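Local coordinates for Thiol:disulfide interchange protein, thioredoxin family protein (Chlorobaculum tepidum, PDB 3OR5) that probably acts as a thioredoxin-like thiol:disulfide oxidoreductase, perhaps serving cytochrome c biogenesis, at residues M56-F70 and K139-G151. Residues are numbered along the deposited sequence; the frame is centred on the assembly and turned at random.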
loop_
_atom_site.group_PDB
_atom_site.type_symbol
_atom_site.label_atom_id
_atom_site.label_comp_id
_atom_site.label_asym_id
_atom_site.label_seq_id
_atom_site.Cartn_x
_atom_site.Cartn_y
_atom_site.Cartn_z
HETATM N N MSE A 56 -3.392 -10.030 0.660
HETATM C CA MSE A 56 -3.448 -8.791 -0.120
HETATM C C MSE A 56 -3.549 -9.163 -1.607
HETATM O O MSE A 56 -4.315 -8.527 -2.335
HETATM C CB MSE A 56 -2.238 -7.882 0.103
HETATM C CG MSE A 56 -2.369 -7.293 1.487
HETATM SE SE MSE A 56 -0.699 -6.287 1.904
HETATM C CE MSE A 56 -0.579 -5.264 0.396
ATOM N N VAL A 57 -2.736 -10.145 -1.991
ATOM C CA VAL A 57 -2.720 -10.530 -3.464
ATOM C C VAL A 57 -4.129 -11.070 -3.803
ATOM O O VAL A 57 -4.674 -10.741 -4.881
ATOM C CB VAL A 57 -1.633 -11.590 -3.700
ATOM C CG1 VAL A 57 -1.778 -12.210 -5.118
ATOM C CG2 VAL A 57 -0.273 -10.906 -3.621
ATOM N N GLN A 58 -4.732 -11.886 -2.939
ATOM C CA GLN A 58 -6.074 -12.340 -3.266
ATOM C C GLN A 58 -7.102 -11.203 -3.349
ATOM O O GLN A 58 -8.004 -11.192 -4.229
ATOM C CB GLN A 58 -6.578 -13.387 -2.263
ATOM C CG GLN A 58 -7.741 -14.183 -2.864
ATOM C CD GLN A 58 -7.357 -15.010 -4.096
ATOM O OE1 GLN A 58 -6.422 -15.815 -4.047
ATOM N NE2 GLN A 58 -8.048 -14.774 -5.228
ATOM N N VAL A 59 -7.036 -10.275 -2.392
ATOM C CA VAL A 59 -7.935 -9.125 -2.432
ATOM C C VAL A 59 -7.711 -8.268 -3.723
ATOM O O VAL A 59 -8.674 -7.747 -4.362
ATOM C CB VAL A 59 -7.762 -8.257 -1.134
ATOM C CG1 VAL A 59 -8.570 -6.945 -1.230
ATOM C CG2 VAL A 59 -8.248 -9.119 0.077
ATOM N N GLN A 60 -6.466 -8.094 -4.113
ATOM C CA GLN A 60 -6.150 -7.389 -5.374
ATOM C C GLN A 60 -6.905 -8.080 -6.536
ATOM O O GLN A 60 -7.413 -7.371 -7.415
ATOM C CB GLN A 60 -4.627 -7.398 -5.615
ATOM C CG GLN A 60 -4.265 -6.690 -6.898
ATOM C CD GLN A 60 -4.265 -5.197 -6.755
ATOM O OE1 GLN A 60 -4.282 -4.632 -5.664
ATOM N NE2 GLN A 60 -4.149 -4.536 -7.881
ATOM N N LYS A 61 -6.880 -9.408 -6.548
ATOM C CA LYS A 61 -7.528 -10.115 -7.705
ATOM C C LYS A 61 -9.024 -9.852 -7.717
ATOM O O LYS A 61 -9.580 -9.634 -8.817
ATOM C CB LYS A 61 -7.273 -11.594 -7.552
ATOM C CG LYS A 61 -5.765 -11.967 -7.798
ATOM C CD LYS A 61 -5.502 -13.456 -7.649
ATOM C CE LYS A 61 -4.062 -13.570 -8.040
ATOM N NZ LYS A 61 -3.489 -14.927 -7.690
ATOM N N THR A 62 -9.664 -9.795 -6.566
ATOM C CA THR A 62 -11.097 -9.498 -6.498
ATOM C C THR A 62 -11.441 -8.112 -7.039
ATOM O O THR A 62 -12.490 -7.929 -7.707
ATOM C CB THR A 62 -11.578 -9.649 -5.062
ATOM O OG1 THR A 62 -11.342 -10.998 -4.625
ATOM C CG2 THR A 62 -13.080 -9.247 -4.926
ATOM N N TRP A 63 -10.596 -7.112 -6.756
ATOM C CA TRP A 63 -10.951 -5.722 -6.966
ATOM C C TRP A 63 -10.158 -4.963 -8.034
ATOM O O TRP A 63 -10.374 -3.762 -8.209
ATOM C CB TRP A 63 -10.873 -4.945 -5.596
ATOM C CG TRP A 63 -11.805 -5.457 -4.541
ATOM C CD1 TRP A 63 -11.516 -6.316 -3.535
ATOM C CD2 TRP A 63 -13.190 -5.126 -4.399
ATOM N NE1 TRP A 63 -12.642 -6.537 -2.709
ATOM C CE2 TRP A 63 -13.675 -5.828 -3.262
ATOM C CE3 TRP A 63 -14.062 -4.266 -5.106
ATOM C CZ2 TRP A 63 -15.004 -5.728 -2.820
ATOM C CZ3 TRP A 63 -15.403 -4.130 -4.630
ATOM C CH2 TRP A 63 -15.846 -4.904 -3.516
ATOM N N ALA A 64 -9.240 -5.604 -8.751
ATOM C CA ALA A 64 -8.310 -4.908 -9.629
ATOM C C ALA A 64 -8.981 -4.046 -10.712
ATOM O O ALA A 64 -8.400 -3.062 -11.130
ATOM C CB ALA A 64 -7.397 -5.940 -10.308
ATOM N N SER A 65 -10.140 -4.537 -11.165
ATOM C CA SER A 65 -10.864 -3.805 -12.204
ATOM C C SER A 65 -12.093 -3.149 -11.631
ATOM O O SER A 65 -13.049 -2.791 -12.389
ATOM C CB SER A 65 -11.258 -4.741 -13.383
ATOM O OG SER A 65 -10.053 -5.309 -13.899
ATOM N N ARG A 66 -12.122 -2.907 -10.310
ATOM C CA ARG A 66 -13.266 -2.303 -9.655
ATOM C C ARG A 66 -12.835 -1.069 -8.867
ATOM O O ARG A 66 -13.538 -0.649 -7.885
ATOM C CB ARG A 66 -13.937 -3.350 -8.736
ATOM C CG ARG A 66 -14.585 -4.483 -9.617
ATOM C CD ARG A 66 -15.231 -5.541 -8.765
ATOM N NE ARG A 66 -16.409 -4.996 -8.080
ATOM C CZ ARG A 66 -17.086 -5.737 -7.206
ATOM N NH1 ARG A 66 -16.794 -7.032 -7.001
ATOM N NH2 ARG A 66 -18.179 -5.203 -6.613
ATOM N N GLY A 67 -11.751 -0.460 -9.320
ATOM C CA GLY A 67 -11.426 0.872 -8.818
ATOM C C GLY A 67 -10.512 0.902 -7.616
ATOM O O GLY A 67 -10.513 1.897 -6.876
ATOM N N PHE A 68 -9.806 -0.207 -7.434
ATOM C CA PHE A 68 -8.924 -0.292 -6.207
ATOM C C PHE A 68 -7.592 -0.914 -6.554
ATOM O O PHE A 68 -7.527 -1.768 -7.472
ATOM C CB PHE A 68 -9.593 -1.203 -5.133
ATOM C CG PHE A 68 -8.651 -1.612 -4.028
ATOM C CD1 PHE A 68 -8.372 -0.732 -2.963
ATOM C CD2 PHE A 68 -7.957 -2.804 -4.138
ATOM C CE1 PHE A 68 -7.351 -1.074 -2.040
ATOM C CE2 PHE A 68 -6.997 -3.197 -3.235
ATOM C CZ PHE A 68 -6.722 -2.326 -2.139
ATOM N N THR A 69 -6.523 -0.482 -5.860
ATOM C CA THR A 69 -5.241 -1.262 -5.959
ATOM C C THR A 69 -4.461 -1.141 -4.651
ATOM O O THR A 69 -4.559 -0.134 -3.941
ATOM C CB THR A 69 -4.348 -0.758 -7.073
ATOM O OG1 THR A 69 -3.236 -1.665 -7.281
ATOM C CG2 THR A 69 -3.780 0.727 -6.878
ATOM N N PHE A 70 -3.715 -2.199 -4.335
ATOM C CA PHE A 70 -2.613 -2.015 -3.343
ATOM C C PHE A 70 -1.396 -1.374 -4.044
ATOM O O PHE A 70 -1.204 -1.448 -5.302
ATOM C CB PHE A 70 -2.195 -3.369 -2.785
ATOM C CG PHE A 70 -3.179 -3.930 -1.806
ATOM C CD1 PHE A 70 -3.169 -3.483 -0.503
ATOM C CD2 PHE A 70 -4.079 -4.932 -2.173
ATOM C CE1 PHE A 70 -4.121 -4.004 0.391
ATOM C CE2 PHE A 70 -4.978 -5.499 -1.276
ATOM C CZ PHE A 70 -5.013 -5.019 0.022
ATOM N N LYS A 139 -7.996 -11.407 5.363
ATOM C CA LYS A 139 -8.506 -11.300 4.020
ATOM C C LYS A 139 -9.909 -10.698 3.969
ATOM O O LYS A 139 -10.166 -9.704 3.281
ATOM C CB LYS A 139 -8.423 -12.659 3.332
ATOM C CG LYS A 139 -8.621 -12.561 1.841
ATOM C CD LYS A 139 -8.214 -13.895 1.163
ATOM C CE LYS A 139 -9.016 -15.105 1.721
ATOM N NZ LYS A 139 -8.826 -16.293 0.799
ATOM N N ALA A 140 -10.811 -11.213 4.793
ATOM C CA ALA A 140 -12.128 -10.674 4.839
ATOM C C ALA A 140 -12.128 -9.211 5.341
ATOM O O ALA A 140 -12.998 -8.415 4.858
ATOM C CB ALA A 140 -13.025 -11.543 5.776
ATOM N N ASP A 141 -11.230 -8.858 6.290
ATOM C CA ASP A 141 -11.133 -7.438 6.774
ATOM C C ASP A 141 -10.665 -6.548 5.620
ATOM O O ASP A 141 -11.269 -5.490 5.371
ATOM C CB ASP A 141 -10.080 -7.222 7.898
ATOM C CG ASP A 141 -10.465 -7.898 9.217
ATOM O OD1 ASP A 141 -11.713 -8.012 9.457
ATOM O OD2 ASP A 141 -9.511 -8.306 9.970
ATOM N N PHE A 142 -9.664 -7.005 4.859
ATOM C CA PHE A 142 -9.235 -6.130 3.744
ATOM C C PHE A 142 -10.369 -6.003 2.740
ATOM O O PHE A 142 -10.573 -4.977 2.142
ATOM C CB PHE A 142 -8.012 -6.728 3.010
ATOM C CG PHE A 142 -6.727 -6.419 3.645
ATOM C CD1 PHE A 142 -6.232 -5.097 3.756
ATOM C CD2 PHE A 142 -5.939 -7.466 4.129
ATOM C CE1 PHE A 142 -4.959 -4.854 4.340
ATOM C CE2 PHE A 142 -4.680 -7.213 4.717
ATOM C CZ PHE A 142 -4.196 -5.896 4.841
ATOM N N ASP A 143 -11.063 -7.080 2.443
ATOM C CA ASP A 143 -12.177 -6.948 1.529
ATOM C C ASP A 143 -13.261 -5.925 1.902
ATOM O O ASP A 143 -13.732 -5.125 1.116
ATOM C CB ASP A 143 -12.688 -8.364 1.401
ATOM C CG ASP A 143 -13.423 -8.542 0.214
ATOM O OD1 ASP A 143 -12.732 -8.723 -0.833
ATOM O OD2 ASP A 143 -14.660 -8.427 0.370
ATOM N N ARG A 144 -13.619 -5.913 3.173
ATOM C CA ARG A 144 -14.576 -4.945 3.702
ATOM C C ARG A 144 -14.001 -3.523 3.708
ATOM O O ARG A 144 -14.673 -2.596 3.458
ATOM C CB ARG A 144 -14.982 -5.318 5.134
ATOM C CG ARG A 144 -15.777 -6.581 5.318
ATOM C CD ARG A 144 -16.504 -6.641 6.691
ATOM N NE ARG A 144 -17.251 -5.416 7.024
ATOM C CZ ARG A 144 -17.350 -4.892 8.251
ATOM N NH1 ARG A 144 -16.759 -5.495 9.311
ATOM N NH2 ARG A 144 -18.038 -3.772 8.436
ATOM N N ILE A 145 -12.723 -3.412 4.000
ATOM C CA ILE A 145 -12.067 -2.072 3.963
ATOM C C ILE A 145 -12.121 -1.531 2.551
ATOM O O ILE A 145 -12.449 -0.377 2.309
ATOM C CB ILE A 145 -10.613 -2.137 4.479
ATOM C CG1 ILE A 145 -10.568 -2.419 5.998
ATOM C CG2 ILE A 145 -9.789 -0.836 4.149
ATOM C CD1 ILE A 145 -9.244 -2.991 6.417
ATOM N N VAL A 146 -11.833 -2.390 1.576
ATOM C CA VAL A 146 -11.881 -1.908 0.185
ATOM C C VAL A 146 -13.303 -1.456 -0.167
ATOM O O VAL A 146 -13.435 -0.399 -0.774
ATOM C CB VAL A 146 -11.370 -3.022 -0.751
ATOM C CG1 VAL A 146 -11.751 -2.644 -2.232
ATOM C CG2 VAL A 146 -9.910 -3.184 -0.553
ATOM N N LYS A 147 -14.332 -2.265 0.185
ATOM C CA LYS A 147 -15.740 -1.916 -0.082
ATOM C C LYS A 147 -16.075 -0.542 0.506
ATOM O O LYS A 147 -16.650 0.305 -0.171
ATOM C CB LYS A 147 -16.673 -3.004 0.479
ATOM C CG LYS A 147 -18.053 -3.030 -0.097
ATOM C CD LYS A 147 -18.564 -4.499 -0.032
ATOM C CE LYS A 147 -19.976 -4.580 -0.593
ATOM N NZ LYS A 147 -20.069 -3.645 -1.780
HETATM N N MSE A 148 -15.645 -0.342 1.751
HETATM C CA MSE A 148 -15.921 0.942 2.422
HETATM C C MSE A 148 -15.171 2.096 1.815
HETATM O O MSE A 148 -15.725 3.176 1.663
HETATM C CB MSE A 148 -15.644 0.909 3.930
HETATM C CG MSE A 148 -16.415 -0.134 4.702
HETATM SE SE MSE A 148 -18.407 0.025 4.551
HETATM C CE MSE A 148 -18.724 -1.238 3.037
ATOM N N ALA A 149 -13.899 1.882 1.503
ATOM C CA ALA A 149 -13.112 2.914 0.874
ATOM C C ALA A 149 -13.609 3.348 -0.500
ATOM O O ALA A 149 -13.463 4.493 -0.890
ATOM C CB ALA A 149 -11.616 2.529 0.753
ATOM N N LEU A 150 -14.222 2.406 -1.225
ATOM C CA LEU A 150 -14.720 2.713 -2.555
ATOM C C LEU A 150 -16.009 3.565 -2.466
ATOM O O LEU A 150 -16.339 4.274 -3.453
ATOM C CB LEU A 150 -15.063 1.397 -3.265
ATOM C CG LEU A 150 -13.782 0.745 -3.855
ATOM C CD1 LEU A 150 -14.052 -0.728 -4.291
ATOM C CD2 LEU A 150 -13.097 1.504 -4.987
ATOM N N GLY A 151 -16.697 3.528 -1.331
ATOM C CA GLY A 151 -17.887 4.384 -1.079
ATOM C C GLY A 151 -19.063 3.461 -0.853
ATOM O O GLY A 151 -20.198 3.920 -0.546
HETATM O O HOH W 1 -11.266 -10.637 -1.985
#
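Val146 divides its two methyls between Trp63 and Phe68. The chi1 of 166°, which puts CG1 anti to the backbone N, aims CG1 at the five-membered ring of Trp63, 3.6 Å from its centroid, while CG2 sits squarely over the face of Phe68. Beside it, Val59 enters as a knob among Lys139, Phe142, Asp143 and Val146, its CG2 3.8 Å from Phe142 CB. Towards the N-terminal end of helix 139-150, Phe70 turns an edge toward the face of Phe142 in a T-shaped pair, planes at 83°, and selenomethionine Met56 lays its CG over that same ring, 4.0 Å from Phe142 CE2. Leu150 closes the other end, its CD1 3.6 Å from Trp63 CE3 and its CD2 against the carbonyl of Gly67.

Toward solvent the packing gives way to polar and aliphatic contacts. Trp63 NE1 donates to Asp143 OD1 at 2.9 Å, the oxygen lying near the indole plane but approached from above the carboxylate plane; a water donating to OD1 also joins Thr62 OG1. Lys139 merely runs its CD past Gln58 CB, 3.8 Å away. A leucine in place of Trp63 would probably leave Asp143 without its indole donor and uncover part of Val146 CG1.

The axes of segments 56-63 and 139-150 cross at -37°, 9.4 Å apart at closest approach, and Phe70 and Leu150 reach on to strand 36-42. Helix 47-63, which begins at a CxxC-type sequence, and C-terminal helix 139-150 thus pack side by side on one face of the central sheet, as in the thioredoxin fold.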